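Glycoside hydrolase family 31 (Trueperella pyogenes, PDB 5I0F) breaks down cycloalternan, a cyclic glucose oligosaccharide, probably cleaving its alpha-glucosidic links by way of a covalent glycosyl-enzyme intermediate. Local coordinates at residues E336-F341 with L391-D396; F341-Y346 with D364-D369; Y424-W429 with G469-G474. All coordinates share one frame; numbering follows the deposited sequence.

Contact 1: residues E336-F341 with L391-D396; sequences EGFTIF and LQKTDD. With CA (calcium ion), chain I.
The phenyl ring of F338 turns an edge, not a face, toward K393: F338 CE2 lies 4.1 Å from K393 CE, a methylene near the plane of the ring, and the two side chains cross at about a right angle. A water also lies in the plane at the ring edge, while the indole of W387 meets the same phenyl at an angle. F338 also touches a bound glucose of the glycan pocket, so a flat apolar residue suits a place between sugar and protein.

K393 reaches its position because its chain is fully extended beyond CG; the methylene CD passes 3.9 Å from E336 O, and NZ ends on the carbonyl of E335. A long aliphatic stem with a polar tip can thus pack and hydrogen-bond at once.

No direct hydrogen bond joins 336-341 to 391-396; ordered water does. One molecule donates to E336 O (2.8 Å) and accepts from K393 N (2.8 Å). A second accepts from Q392 NE2 at 2.8 Å and lies near both E336 O and K393 O. G337 O and Q392 OE1 share a third. Q392 leaves its backbone with CG trans to N (chi1 -179°) and then bends at chi2 (78°), bringing its amide to this water layer.

At the far end of 391-396, D396 holds a calcium ion with both carboxylate oxygens, OD1 at 2.7 Å and OD2 at 2.8 Å.

The two segments are loops following strands 326-329 and 383-388, consecutive strands of the TIM barrel. Helix 400-412 backs them: its Q405 accepts from Q392 NE2 and donates to T339 OG1, A402 packs on E336, and the backbone N of G399, just before the helix, donates a hydrogen bond to E336 OE1.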
loop_
_atom_site.group_PDB
_atom_site.type_symbol
_atom_site.label_atom_id
_atom_site.label_comp_id
_atom_site.label_asym_id
_atom_site.label_seq_id
_atom_site.Cartn_x
_atom_site.Cartn_y
_atom_site.Cartn_z
ATOM N N GLU A 336 -22.483 3.158 6.490
ATOM C CA GLU A 336 -22.367 3.015 7.933
ATOM C C GLU A 336 -21.697 1.696 8.306
ATOM O O GLU A 336 -20.754 1.703 9.076
ATOM C CB GLU A 336 -23.738 3.110 8.560
ATOM C CG GLU A 336 -24.361 4.494 8.365
ATOM C CD GLU A 336 -25.526 4.778 9.291
ATOM O OE1 GLU A 336 -25.855 3.938 10.163
ATOM O OE2 GLU A 336 -26.114 5.870 9.157
ATOM N N GLY A 337 -22.198 0.578 7.761
ATOM C CA GLY A 337 -21.690 -0.763 8.057
ATOM C C GLY A 337 -21.016 -1.510 6.910
ATOM O O GLY A 337 -20.426 -2.573 7.133
ATOM N N PHE A 338 -21.113 -0.979 5.689
ATOM C CA PHE A 338 -20.518 -1.599 4.481
ATOM C C PHE A 338 -20.869 -3.072 4.303
ATOM O O PHE A 338 -20.070 -3.882 3.848
ATOM C CB PHE A 338 -19.025 -1.293 4.417
ATOM C CG PHE A 338 -18.763 0.173 4.479
ATOM C CD1 PHE A 338 -18.872 0.946 3.333
ATOM C CD2 PHE A 338 -18.545 0.813 5.715
ATOM C CE1 PHE A 338 -18.738 2.322 3.384
ATOM C CE2 PHE A 338 -18.392 2.205 5.768
ATOM C CZ PHE A 338 -18.488 2.959 4.605
ATOM N N THR A 339 -22.122 -3.385 4.651
ATOM C CA THR A 339 -22.659 -4.725 4.596
ATOM C C THR A 339 -23.999 -4.823 3.833
ATOM O O THR A 339 -24.330 -5.876 3.296
ATOM C CB THR A 339 -22.823 -5.225 6.060
ATOM O OG1 THR A 339 -21.533 -5.166 6.699
ATOM C CG2 THR A 339 -23.270 -6.588 6.095
ATOM N N ILE A 340 -24.736 -3.720 3.781
ATOM C CA ILE A 340 -26.106 -3.644 3.271
ATOM C C ILE A 340 -26.184 -2.544 2.215
ATOM O O ILE A 340 -25.689 -1.454 2.450
ATOM C CB ILE A 340 -27.060 -3.302 4.428
ATOM C CG1 ILE A 340 -26.944 -4.397 5.519
ATOM C CG2 ILE A 340 -28.488 -3.106 3.927
ATOM C CD1 ILE A 340 -27.680 -4.109 6.787
ATOM N N PHE A 341 -26.831 -2.835 1.080
ATOM C CA PHE A 341 -27.033 -1.852 0.015
ATOM C C PHE A 341 -27.841 -0.623 0.492
ATOM O O PHE A 341 -28.784 -0.755 1.293
ATOM C CB PHE A 341 -27.733 -2.490 -1.201
ATOM C CG PHE A 341 -26.799 -3.150 -2.193
ATOM C CD1 PHE A 341 -26.387 -4.465 -2.026
ATOM C CD2 PHE A 341 -26.333 -2.452 -3.304
ATOM C CE1 PHE A 341 -25.545 -5.074 -2.932
ATOM C CE2 PHE A 341 -25.486 -3.058 -4.219
ATOM C CZ PHE A 341 -25.089 -4.374 -4.034
ATOM N N LEU A 391 -12.478 -1.801 8.781
ATOM C CA LEU A 391 -12.793 -0.886 9.872
ATOM C C LEU A 391 -14.302 -0.906 10.129
ATOM O O LEU A 391 -15.094 -1.155 9.223
ATOM C CB LEU A 391 -12.362 0.548 9.574
ATOM C CG LEU A 391 -10.839 0.804 9.497
ATOM C CD1 LEU A 391 -10.544 2.197 8.966
ATOM C CD2 LEU A 391 -10.183 0.608 10.860
ATOM N N GLN A 392 -14.685 -0.620 11.370
ATOM C CA GLN A 392 -16.089 -0.581 11.751
ATOM C C GLN A 392 -16.293 0.781 12.385
ATOM O O GLN A 392 -15.785 1.025 13.498
ATOM C CB GLN A 392 -16.409 -1.686 12.747
ATOM C CG GLN A 392 -17.872 -1.722 13.183
ATOM C CD GLN A 392 -18.801 -2.346 12.151
ATOM O OE1 GLN A 392 -18.563 -3.457 11.681
ATOM N NE2 GLN A 392 -19.879 -1.655 11.831
ATOM N N LYS A 393 -16.998 1.661 11.683
ATOM C CA LYS A 393 -17.243 3.009 12.194
ATOM C C LYS A 393 -17.927 2.959 13.559
ATOM O O LYS A 393 -18.699 2.050 13.841
ATOM C CB LYS A 393 -18.114 3.824 11.252
ATOM C CG LYS A 393 -17.492 4.229 9.928
ATOM C CD LYS A 393 -18.533 4.946 9.075
ATOM C CE LYS A 393 -17.897 5.701 7.911
ATOM N NZ LYS A 393 -18.874 6.509 7.130
ATOM N N THR A 394 -17.645 3.965 14.378
ATOM C CA THR A 394 -18.303 4.156 15.658
ATOM C C THR A 394 -18.791 5.611 15.841
ATOM O O THR A 394 -18.808 6.100 16.957
ATOM C CB THR A 394 -17.338 3.825 16.816
ATOM O OG1 THR A 394 -16.203 4.694 16.740
ATOM C CG2 THR A 394 -16.862 2.388 16.738
ATOM N N ASP A 395 -19.200 6.293 14.777
ATOM C CA ASP A 395 -19.749 7.671 14.910
ATOM C C ASP A 395 -20.962 7.621 15.856
ATOM O O ASP A 395 -21.753 6.668 15.832
ATOM C CB ASP A 395 -20.243 8.292 13.580
ATOM C CG ASP A 395 -19.269 8.133 12.387
ATOM O OD1 ASP A 395 -18.281 7.365 12.450
ATOM O OD2 ASP A 395 -19.533 8.792 11.347
ATOM N N ASP A 396 -21.113 8.652 16.679
ATOM C CA ASP A 396 -22.332 8.822 17.490
ATOM C C ASP A 396 -23.661 8.936 16.684
ATOM O O ASP A 396 -24.738 8.685 17.248
ATOM C CB ASP A 396 -22.180 10.020 18.447
ATOM C CG ASP A 396 -21.775 11.310 17.735
ATOM O OD1 ASP A 396 -21.830 11.380 16.488
ATOM O OD2 ASP A 396 -21.387 12.276 18.424
HETATM CA CA CA I . -21.880 14.038 16.246
HETATM O O HOH W 1 -18.056 0.836 9.239
HETATM O O HOH W 2 -20.511 1.064 11.916
HETATM O O HOH W 3 -18.816 -3.786 8.990
HETATM O O HOH W 4 -17.407 -1.675 7.808
HETATM O O HOH W 5 -22.788 13.454 14.164
#

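Contact 2: residues F341-Y346 with D364-D369; sequences FRDARY and DGAWPD
G365 meets D343 through its bare backbone, with CA 3.5 Å from OD2 of the aspartate. Lacking a side chain, it lets D343 come close. D343 occupies the third position of a type II turn from F341 to A344, with a positive phi (72°), and its carboxylate extends toward 364-369.

Next comes A366, whose amide N donates to D343 OD2 at 2.9 Å with an N-H...O angle of 150°; OD2 receives it on its anti lone pair, pointing away from the other carboxylate oxygen. The alanine methyl, small enough to fit beneath a flat group, lies over one face of the R342 guanidinium, CB being 3.4 Å from NH1. A bend at chi3 turns that plane over the alanine, and NH1 is held by N305 O.

W367 follows and gives up most surface. F341 points its edge into one face of the indole, F341 CD2 standing 3.6 Å from W367 CG. The pair is edge-to-face (T-shaped), the phenyl and the five-membered ring tilted by 66°. At the indole rim, R342 O lies near the ring plane, 3.5 Å from W367 CD1, and a water accepts both from W367 NE1 (3.0 Å) and from R342 NE (2.8 Å). Another water donates to the carbonyls of R342 and W367.

Beyond P368, D369 is the N-cap of helix 370-379. Both segments belong to the one long loop between barrel strand 326-329 and that helix, so the contact draws together two parts of a single TIM-barrel loop.

F341 is also edge-to-face with W332, so aromatic packing forms the inner side of the contact. The sole direct hydrogen bond between the segments joins a backbone amide to an exposed aspartate; water bridges satisfy the indole N-H and two carbonyls, and dispersion between the rings probably supplies much of the cohesion.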
loop_
_atom_site.group_PDB
_atom_site.type_symbol
_atom_site.label_atom_id
_atom_site.label_comp_id
_atom_site.label_asym_id
_atom_site.label_seq_id
_atom_site.Cartn_x
_atom_site.Cartn_y
_atom_site.Cartn_z
ATOM N N PHE A 341 -26.831 -2.835 1.080
ATOM C CA PHE A 341 -27.033 -1.852 0.015
ATOM C C PHE A 341 -27.841 -0.623 0.492
ATOM O O PHE A 341 -28.784 -0.755 1.293
ATOM C CB PHE A 341 -27.733 -2.490 -1.201
ATOM C CG PHE A 341 -26.799 -3.150 -2.193
ATOM C CD1 PHE A 341 -26.387 -4.465 -2.026
ATOM C CD2 PHE A 341 -26.333 -2.452 -3.304
ATOM C CE1 PHE A 341 -25.545 -5.074 -2.932
ATOM C CE2 PHE A 341 -25.486 -3.058 -4.219
ATOM C CZ PHE A 341 -25.089 -4.374 -4.034
ATOM N N ARG A 342 -27.472 0.566 0.017
ATOM C CA ARG A 342 -28.151 1.789 0.440
ATOM C C ARG A 342 -29.665 1.703 0.163
ATOM O O ARG A 342 -30.078 1.207 -0.902
ATOM C CB ARG A 342 -27.581 3.037 -0.223
ATOM C CG ARG A 342 -28.070 4.329 0.406
ATOM C CD ARG A 342 -27.166 5.494 0.053
ATOM N NE ARG A 342 -27.053 5.751 -1.396
ATOM C CZ ARG A 342 -27.729 6.675 -2.100
ATOM N NH1 ARG A 342 -27.490 6.811 -3.405
ATOM N NH2 ARG A 342 -28.653 7.458 -1.544
ATOM N N ASP A 343 -30.449 2.174 1.141
ATOM C CA ASP A 343 -31.941 2.171 1.132
ATOM C C ASP A 343 -32.634 0.824 1.321
ATOM O O ASP A 343 -33.869 0.779 1.361
ATOM C CB ASP A 343 -32.526 2.882 -0.117
ATOM C CG ASP A 343 -32.133 4.355 -0.204
ATOM O OD1 ASP A 343 -31.930 4.996 0.852
ATOM O OD2 ASP A 343 -32.021 4.857 -1.349
ATOM N N ALA A 344 -31.894 -0.276 1.450
ATOM C CA ALA A 344 -32.526 -1.573 1.696
ATOM C C ALA A 344 -33.238 -1.538 3.034
ATOM O O ALA A 344 -32.780 -0.871 3.956
ATOM C CB ALA A 344 -31.488 -2.704 1.671
ATOM N N ARG A 345 -34.369 -2.221 3.111
ATOM C CA ARG A 345 -35.154 -2.339 4.343
ATOM C C ARG A 345 -35.085 -3.765 4.886
ATOM O O ARG A 345 -35.021 -4.730 4.130
ATOM C CB ARG A 345 -36.608 -1.921 4.096
ATOM C CG ARG A 345 -36.732 -0.481 3.598
ATOM C CD ARG A 345 -38.150 0.020 3.529
ATOM N NE ARG A 345 -38.717 0.185 4.867
ATOM C CZ ARG A 345 -40.019 0.298 5.151
ATOM N NH1 ARG A 345 -40.400 0.441 6.420
ATOM N NH2 ARG A 345 -40.953 0.260 4.198
ATOM N N TYR A 346 -35.142 -3.880 6.205
ATOM C CA TYR A 346 -34.924 -5.154 6.888
ATOM C C TYR A 346 -35.331 -5.029 8.358
ATOM O O TYR A 346 -35.417 -3.930 8.906
ATOM C CB TYR A 346 -33.434 -5.553 6.810
ATOM C CG TYR A 346 -32.519 -4.426 7.239
ATOM C CD1 TYR A 346 -32.057 -3.479 6.314
ATOM C CD2 TYR A 346 -32.147 -4.270 8.573
ATOM C CE1 TYR A 346 -31.247 -2.417 6.706
ATOM C CE2 TYR A 346 -31.332 -3.218 8.975
ATOM C CZ TYR A 346 -30.882 -2.294 8.038
ATOM O OH TYR A 346 -30.088 -1.258 8.419
ATOM N N ASP A 364 -38.301 3.074 -5.356
ATOM C CA ASP A 364 -37.739 4.429 -5.480
ATOM C C ASP A 364 -36.373 4.662 -4.781
ATOM O O ASP A 364 -35.891 5.793 -4.732
ATOM C CB ASP A 364 -38.773 5.496 -5.043
ATOM C CG ASP A 364 -39.155 5.403 -3.564
ATOM O OD1 ASP A 364 -38.850 4.383 -2.900
ATOM O OD2 ASP A 364 -39.798 6.357 -3.066
ATOM N N GLY A 365 -35.749 3.603 -4.255
ATOM C CA GLY A 365 -34.456 3.708 -3.588
ATOM C C GLY A 365 -33.281 3.670 -4.549
ATOM O O GLY A 365 -33.449 3.541 -5.758
ATOM N N ALA A 366 -32.079 3.792 -4.004
ATOM C CA ALA A 366 -30.883 3.876 -4.822
ATOM C C ALA A 366 -30.596 2.560 -5.547
ATOM O O ALA A 366 -30.057 2.589 -6.662
ATOM C CB ALA A 366 -29.692 4.279 -3.971
ATOM N N TRP A 367 -30.958 1.432 -4.919
ATOM C CA TRP A 367 -30.747 0.087 -5.482
ATOM C C TRP A 367 -32.063 -0.730 -5.418
ATOM O O TRP A 367 -32.263 -1.501 -4.491
ATOM C CB TRP A 367 -29.602 -0.647 -4.736
ATOM C CG TRP A 367 -28.349 0.194 -4.659
ATOM C CD1 TRP A 367 -28.021 1.049 -3.670
ATOM C CD2 TRP A 367 -27.308 0.271 -5.628
ATOM N NE1 TRP A 367 -26.839 1.668 -3.956
ATOM C CE2 TRP A 367 -26.367 1.197 -5.150
ATOM C CE3 TRP A 367 -27.062 -0.366 -6.854
ATOM C CZ2 TRP A 367 -25.220 1.540 -5.863
ATOM C CZ3 TRP A 367 -25.902 -0.053 -7.545
ATOM C CH2 TRP A 367 -25.003 0.903 -7.058
ATOM N N PRO A 368 -32.957 -0.559 -6.418
ATOM C CA PRO A 368 -34.247 -1.248 -6.374
ATOM C C PRO A 368 -34.175 -2.755 -6.569
ATOM O O PRO A 368 -35.093 -3.443 -6.159
ATOM C CB PRO A 368 -35.067 -0.567 -7.496
ATOM C CG PRO A 368 -34.054 0.031 -8.383
ATOM C CD PRO A 368 -32.907 0.425 -7.518
ATOM N N ASP A 369 -33.106 -3.270 -7.167
ATOM C CA ASP A 369 -32.970 -4.728 -7.350
ATOM C C ASP A 369 -31.494 -5.065 -7.608
ATOM O O ASP A 369 -31.090 -5.314 -8.743
ATOM C CB ASP A 369 -33.895 -5.152 -8.513
ATOM C CG ASP A 369 -34.044 -6.662 -8.662
ATOM O OD1 ASP A 369 -33.346 -7.452 -7.997
ATOM O OD2 ASP A 369 -34.861 -7.061 -9.517
HETATM O O HOH W 6 -25.357 3.951 -2.746
HETATM O O HOH W 7 -32.299 0.152 -2.280
#

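Contact 3: residues Y424-W429 with G469-G474; sequences YKNRGW and GEHAWG. With GLC (alpha-D-glucopyranose), chain B.
Hydrogen bonding centres on Y424, whose OH donates to H471 O at 2.7 Å, lying in the plane of that carbonyl. With CG trans to the backbone N (chi1 173°), the ring reaches across to the other loop; the same hydroxyl accepts from R427 N, in a nearly straight bond (165°), so a tyrosine ties both backbones together. N426 OD1 accepts from G428 N (3.0 Å), forming an Asx turn, and ND2 donates to F431 O and to a water that also lies 2.8 Å from H471 ND1.

These loops belong to the TIM barrel: 424-429 comes after helix 400-412, whereas 469-474 comes after strand 463-466. Their meeting place adjoins the glycan pocket, where W429 NE1 donates to O6 of a bound glucose at 2.9 Å, almost linearly (171°) and in the indole plane. E198, D532, H78, E593 and R516 also hydrogen-bond this sugar.

Apolar packing falls largely to W473. G428 CA lies 4.0 Å from W473 CH2, R427 CB sits 3.7 Å from W473 CE3, and CZ3 of W429 comes in the plane of the W473 ring at its edge, 3.9 Å from CH2, the two tryptophans crossing at about a right angle.

Among charged groups, the R427 guanidinium carries W473 O over one face, while its N-H groups serve I9 O and salt bridges to E10 and E418.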
loop_
_atom_site.group_PDB
_atom_site.type_symbol
_atom_site.label_atom_id
_atom_site.label_comp_id
_atom_site.label_asym_id
_atom_site.label_seq_id
_atom_site.Cartn_x
_atom_site.Cartn_y
_atom_site.Cartn_z
ATOM N N TYR A 424 -8.842 -1.283 20.026
ATOM C CA TYR A 424 -8.062 -0.285 19.303
ATOM C C TYR A 424 -9.024 0.672 18.613
ATOM O O TYR A 424 -9.969 0.232 17.951
ATOM C CB TYR A 424 -7.117 -0.945 18.271
ATOM C CG TYR A 424 -6.386 0.053 17.354
ATOM C CD1 TYR A 424 -5.415 0.919 17.859
ATOM C CD2 TYR A 424 -6.685 0.128 15.977
ATOM C CE1 TYR A 424 -4.736 1.825 17.030
ATOM C CE2 TYR A 424 -6.028 1.031 15.139
ATOM C CZ TYR A 424 -5.059 1.878 15.665
ATOM O OH TYR A 424 -4.427 2.778 14.843
ATOM N N LYS A 425 -8.805 1.970 18.793
ATOM C CA LYS A 425 -9.545 3.002 18.056
ATOM C C LYS A 425 -8.613 3.634 17.037
ATOM O O LYS A 425 -7.538 4.127 17.404
ATOM C CB LYS A 425 -10.074 4.079 18.992
ATOM C CG LYS A 425 -10.968 3.562 20.100
ATOM C CD LYS A 425 -12.272 3.028 19.541
ATOM C CE LYS A 425 -13.207 2.541 20.650
ATOM N NZ LYS A 425 -13.396 3.504 21.761
ATOM N N ASN A 426 -9.009 3.616 15.759
ATOM C CA ASN A 426 -8.101 4.021 14.689
ATOM C C ASN A 426 -7.484 5.398 14.927
ATOM O O ASN A 426 -8.208 6.358 15.153
ATOM C CB ASN A 426 -8.808 3.966 13.327
ATOM C CG ASN A 426 -7.922 4.393 12.186
ATOM O OD1 ASN A 426 -6.696 4.258 12.243
ATOM N ND2 ASN A 426 -8.538 4.903 11.124
ATOM N N ARG A 427 -6.144 5.459 14.896
ATOM C CA ARG A 427 -5.385 6.690 15.129
ATOM C C ARG A 427 -5.176 7.547 13.889
ATOM O O ARG A 427 -4.691 8.665 13.994
ATOM C CB ARG A 427 -4.026 6.363 15.752
ATOM C CG ARG A 427 -4.160 5.736 17.144
ATOM C CD ARG A 427 -2.804 5.349 17.703
ATOM N NE ARG A 427 -2.904 4.467 18.874
ATOM C CZ ARG A 427 -1.864 3.966 19.538
ATOM N NH1 ARG A 427 -0.615 4.276 19.195
ATOM N NH2 ARG A 427 -2.076 3.163 20.579
ATOM N N GLY A 428 -5.520 6.999 12.730
ATOM C CA GLY A 428 -5.346 7.659 11.469
ATOM C C GLY A 428 -6.385 8.729 11.223
ATOM O O GLY A 428 -7.311 8.948 12.011
ATOM N N TRP A 429 -6.219 9.370 10.075
ATOM C CA TRP A 429 -7.040 10.505 9.678
ATOM C C TRP A 429 -8.315 10.034 8.954
ATOM O O TRP A 429 -9.348 10.669 9.070
ATOM C CB TRP A 429 -6.221 11.469 8.783
ATOM C CG TRP A 429 -5.591 10.812 7.574
ATOM C CD1 TRP A 429 -6.164 10.634 6.347
ATOM C CD2 TRP A 429 -4.274 10.224 7.493
ATOM N NE1 TRP A 429 -5.282 9.968 5.498
ATOM C CE2 TRP A 429 -4.117 9.718 6.169
ATOM C CE3 TRP A 429 -3.211 10.083 8.402
ATOM C CZ2 TRP A 429 -2.946 9.067 5.736
ATOM C CZ3 TRP A 429 -2.024 9.446 7.960
ATOM C CH2 TRP A 429 -1.914 8.943 6.638
ATOM N N GLY A 469 -6.299 -1.082 5.074
ATOM C CA GLY A 469 -5.484 -2.092 5.755
ATOM C C GLY A 469 -4.226 -1.565 6.445
ATOM O O GLY A 469 -3.515 -2.348 7.101
ATOM N N GLU A 470 -3.976 -0.255 6.332
ATOM C CA GLU A 470 -2.759 0.394 6.881
ATOM C C GLU A 470 -3.014 1.061 8.231
ATOM O O GLU A 470 -2.161 1.775 8.713
ATOM C CB GLU A 470 -2.229 1.471 5.932
ATOM C CG GLU A 470 -2.243 1.100 4.447
ATOM C CD GLU A 470 -3.535 1.438 3.699
ATOM O OE1 GLU A 470 -4.529 1.934 4.305
ATOM O OE2 GLU A 470 -3.562 1.212 2.460
ATOM N N HIS A 471 -4.134 0.770 8.883
ATOM C CA HIS A 471 -4.655 1.635 9.949
ATOM C C HIS A 471 -4.067 1.379 11.342
ATOM O O HIS A 471 -4.219 2.218 12.246
ATOM C CB HIS A 471 -6.180 1.481 10.028
ATOM C CG HIS A 471 -6.838 1.386 8.684
ATOM N ND1 HIS A 471 -6.940 2.467 7.833
ATOM C CD2 HIS A 471 -7.383 0.337 8.032
ATOM C CE1 HIS A 471 -7.527 2.089 6.717
ATOM N NE2 HIS A 471 -7.812 0.804 6.814
ATOM N N ALA A 472 -3.412 0.237 11.535
ATOM C CA ALA A 472 -2.942 -0.160 12.885
ATOM C C ALA A 472 -1.621 0.511 13.181
ATOM O O ALA A 472 -0.623 0.200 12.524
ATOM C CB ALA A 472 -2.774 -1.666 12.976
ATOM N N TRP A 473 -1.617 1.422 14.160
ATOM C CA TRP A 473 -0.395 2.025 14.669
ATOM C C TRP A 473 -0.309 1.726 16.163
ATOM O O TRP A 473 -1.257 1.971 16.900
ATOM C CB TRP A 473 -0.396 3.537 14.491
ATOM C CG TRP A 473 -0.456 4.088 13.092
ATOM C CD1 TRP A 473 -0.171 3.444 11.910
ATOM C CD2 TRP A 473 -0.797 5.421 12.742
ATOM N NE1 TRP A 473 -0.349 4.305 10.848
ATOM C CE2 TRP A 473 -0.732 5.527 11.338
ATOM C CE3 TRP A 473 -1.163 6.544 13.482
ATOM C CZ2 TRP A 473 -1.006 6.722 10.668
ATOM C CZ3 TRP A 473 -1.439 7.732 12.815
ATOM C CH2 TRP A 473 -1.372 7.803 11.418
ATOM N N GLY A 474 0.839 1.233 16.612
ATOM C CA GLY A 474 1.064 0.947 18.029
ATOM C C GLY A 474 1.859 -0.329 18.138
ATOM O O GLY A 474 1.374 -1.400 17.758
HETATM C C1 GLC B . -9.241 10.111 0.237
HETATM C C2 GLC B . -8.941 9.024 -0.798
HETATM C C3 GLC B . -8.917 7.650 -0.142
HETATM C C4 GLC B . -7.892 7.643 0.982
HETATM C C5 GLC B . -8.296 8.734 1.979
HETATM C C6 GLC B . -7.365 8.823 3.176
HETATM O O2 GLC B . -9.917 9.080 -1.843
HETATM O O3 GLC B . -8.583 6.657 -1.125
HETATM O O4 GLC B . -7.837 6.342 1.601
HETATM O O5 GLC B . -8.330 10.022 1.336
HETATM O O6 GLC B . -6.085 9.369 2.822
HETATM O O HOH W 8 -6.978 5.146 8.501
#

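Contacts 1 and 3 are buried and each supplies an aromatic residue to a glycan pocket, F338 and W429 respectively; contact 2 is only partly buried and lies farther from the chain's centre. Contact 2 is nested within the loop closed by contact 1, shares F341 with it, and touches it where I340 packs on Y346. Contact 3 comes later in the chain but meets contact 1 through L391, which packs on H471 and N426. All three join loops of the same barrel domain. Their chemistry differs: water bridges dominate contact 1, an aromatic pair and a carboxylate-amide bond contact 2, and a tyrosine hydrogen bond with tryptophan packing contact 3.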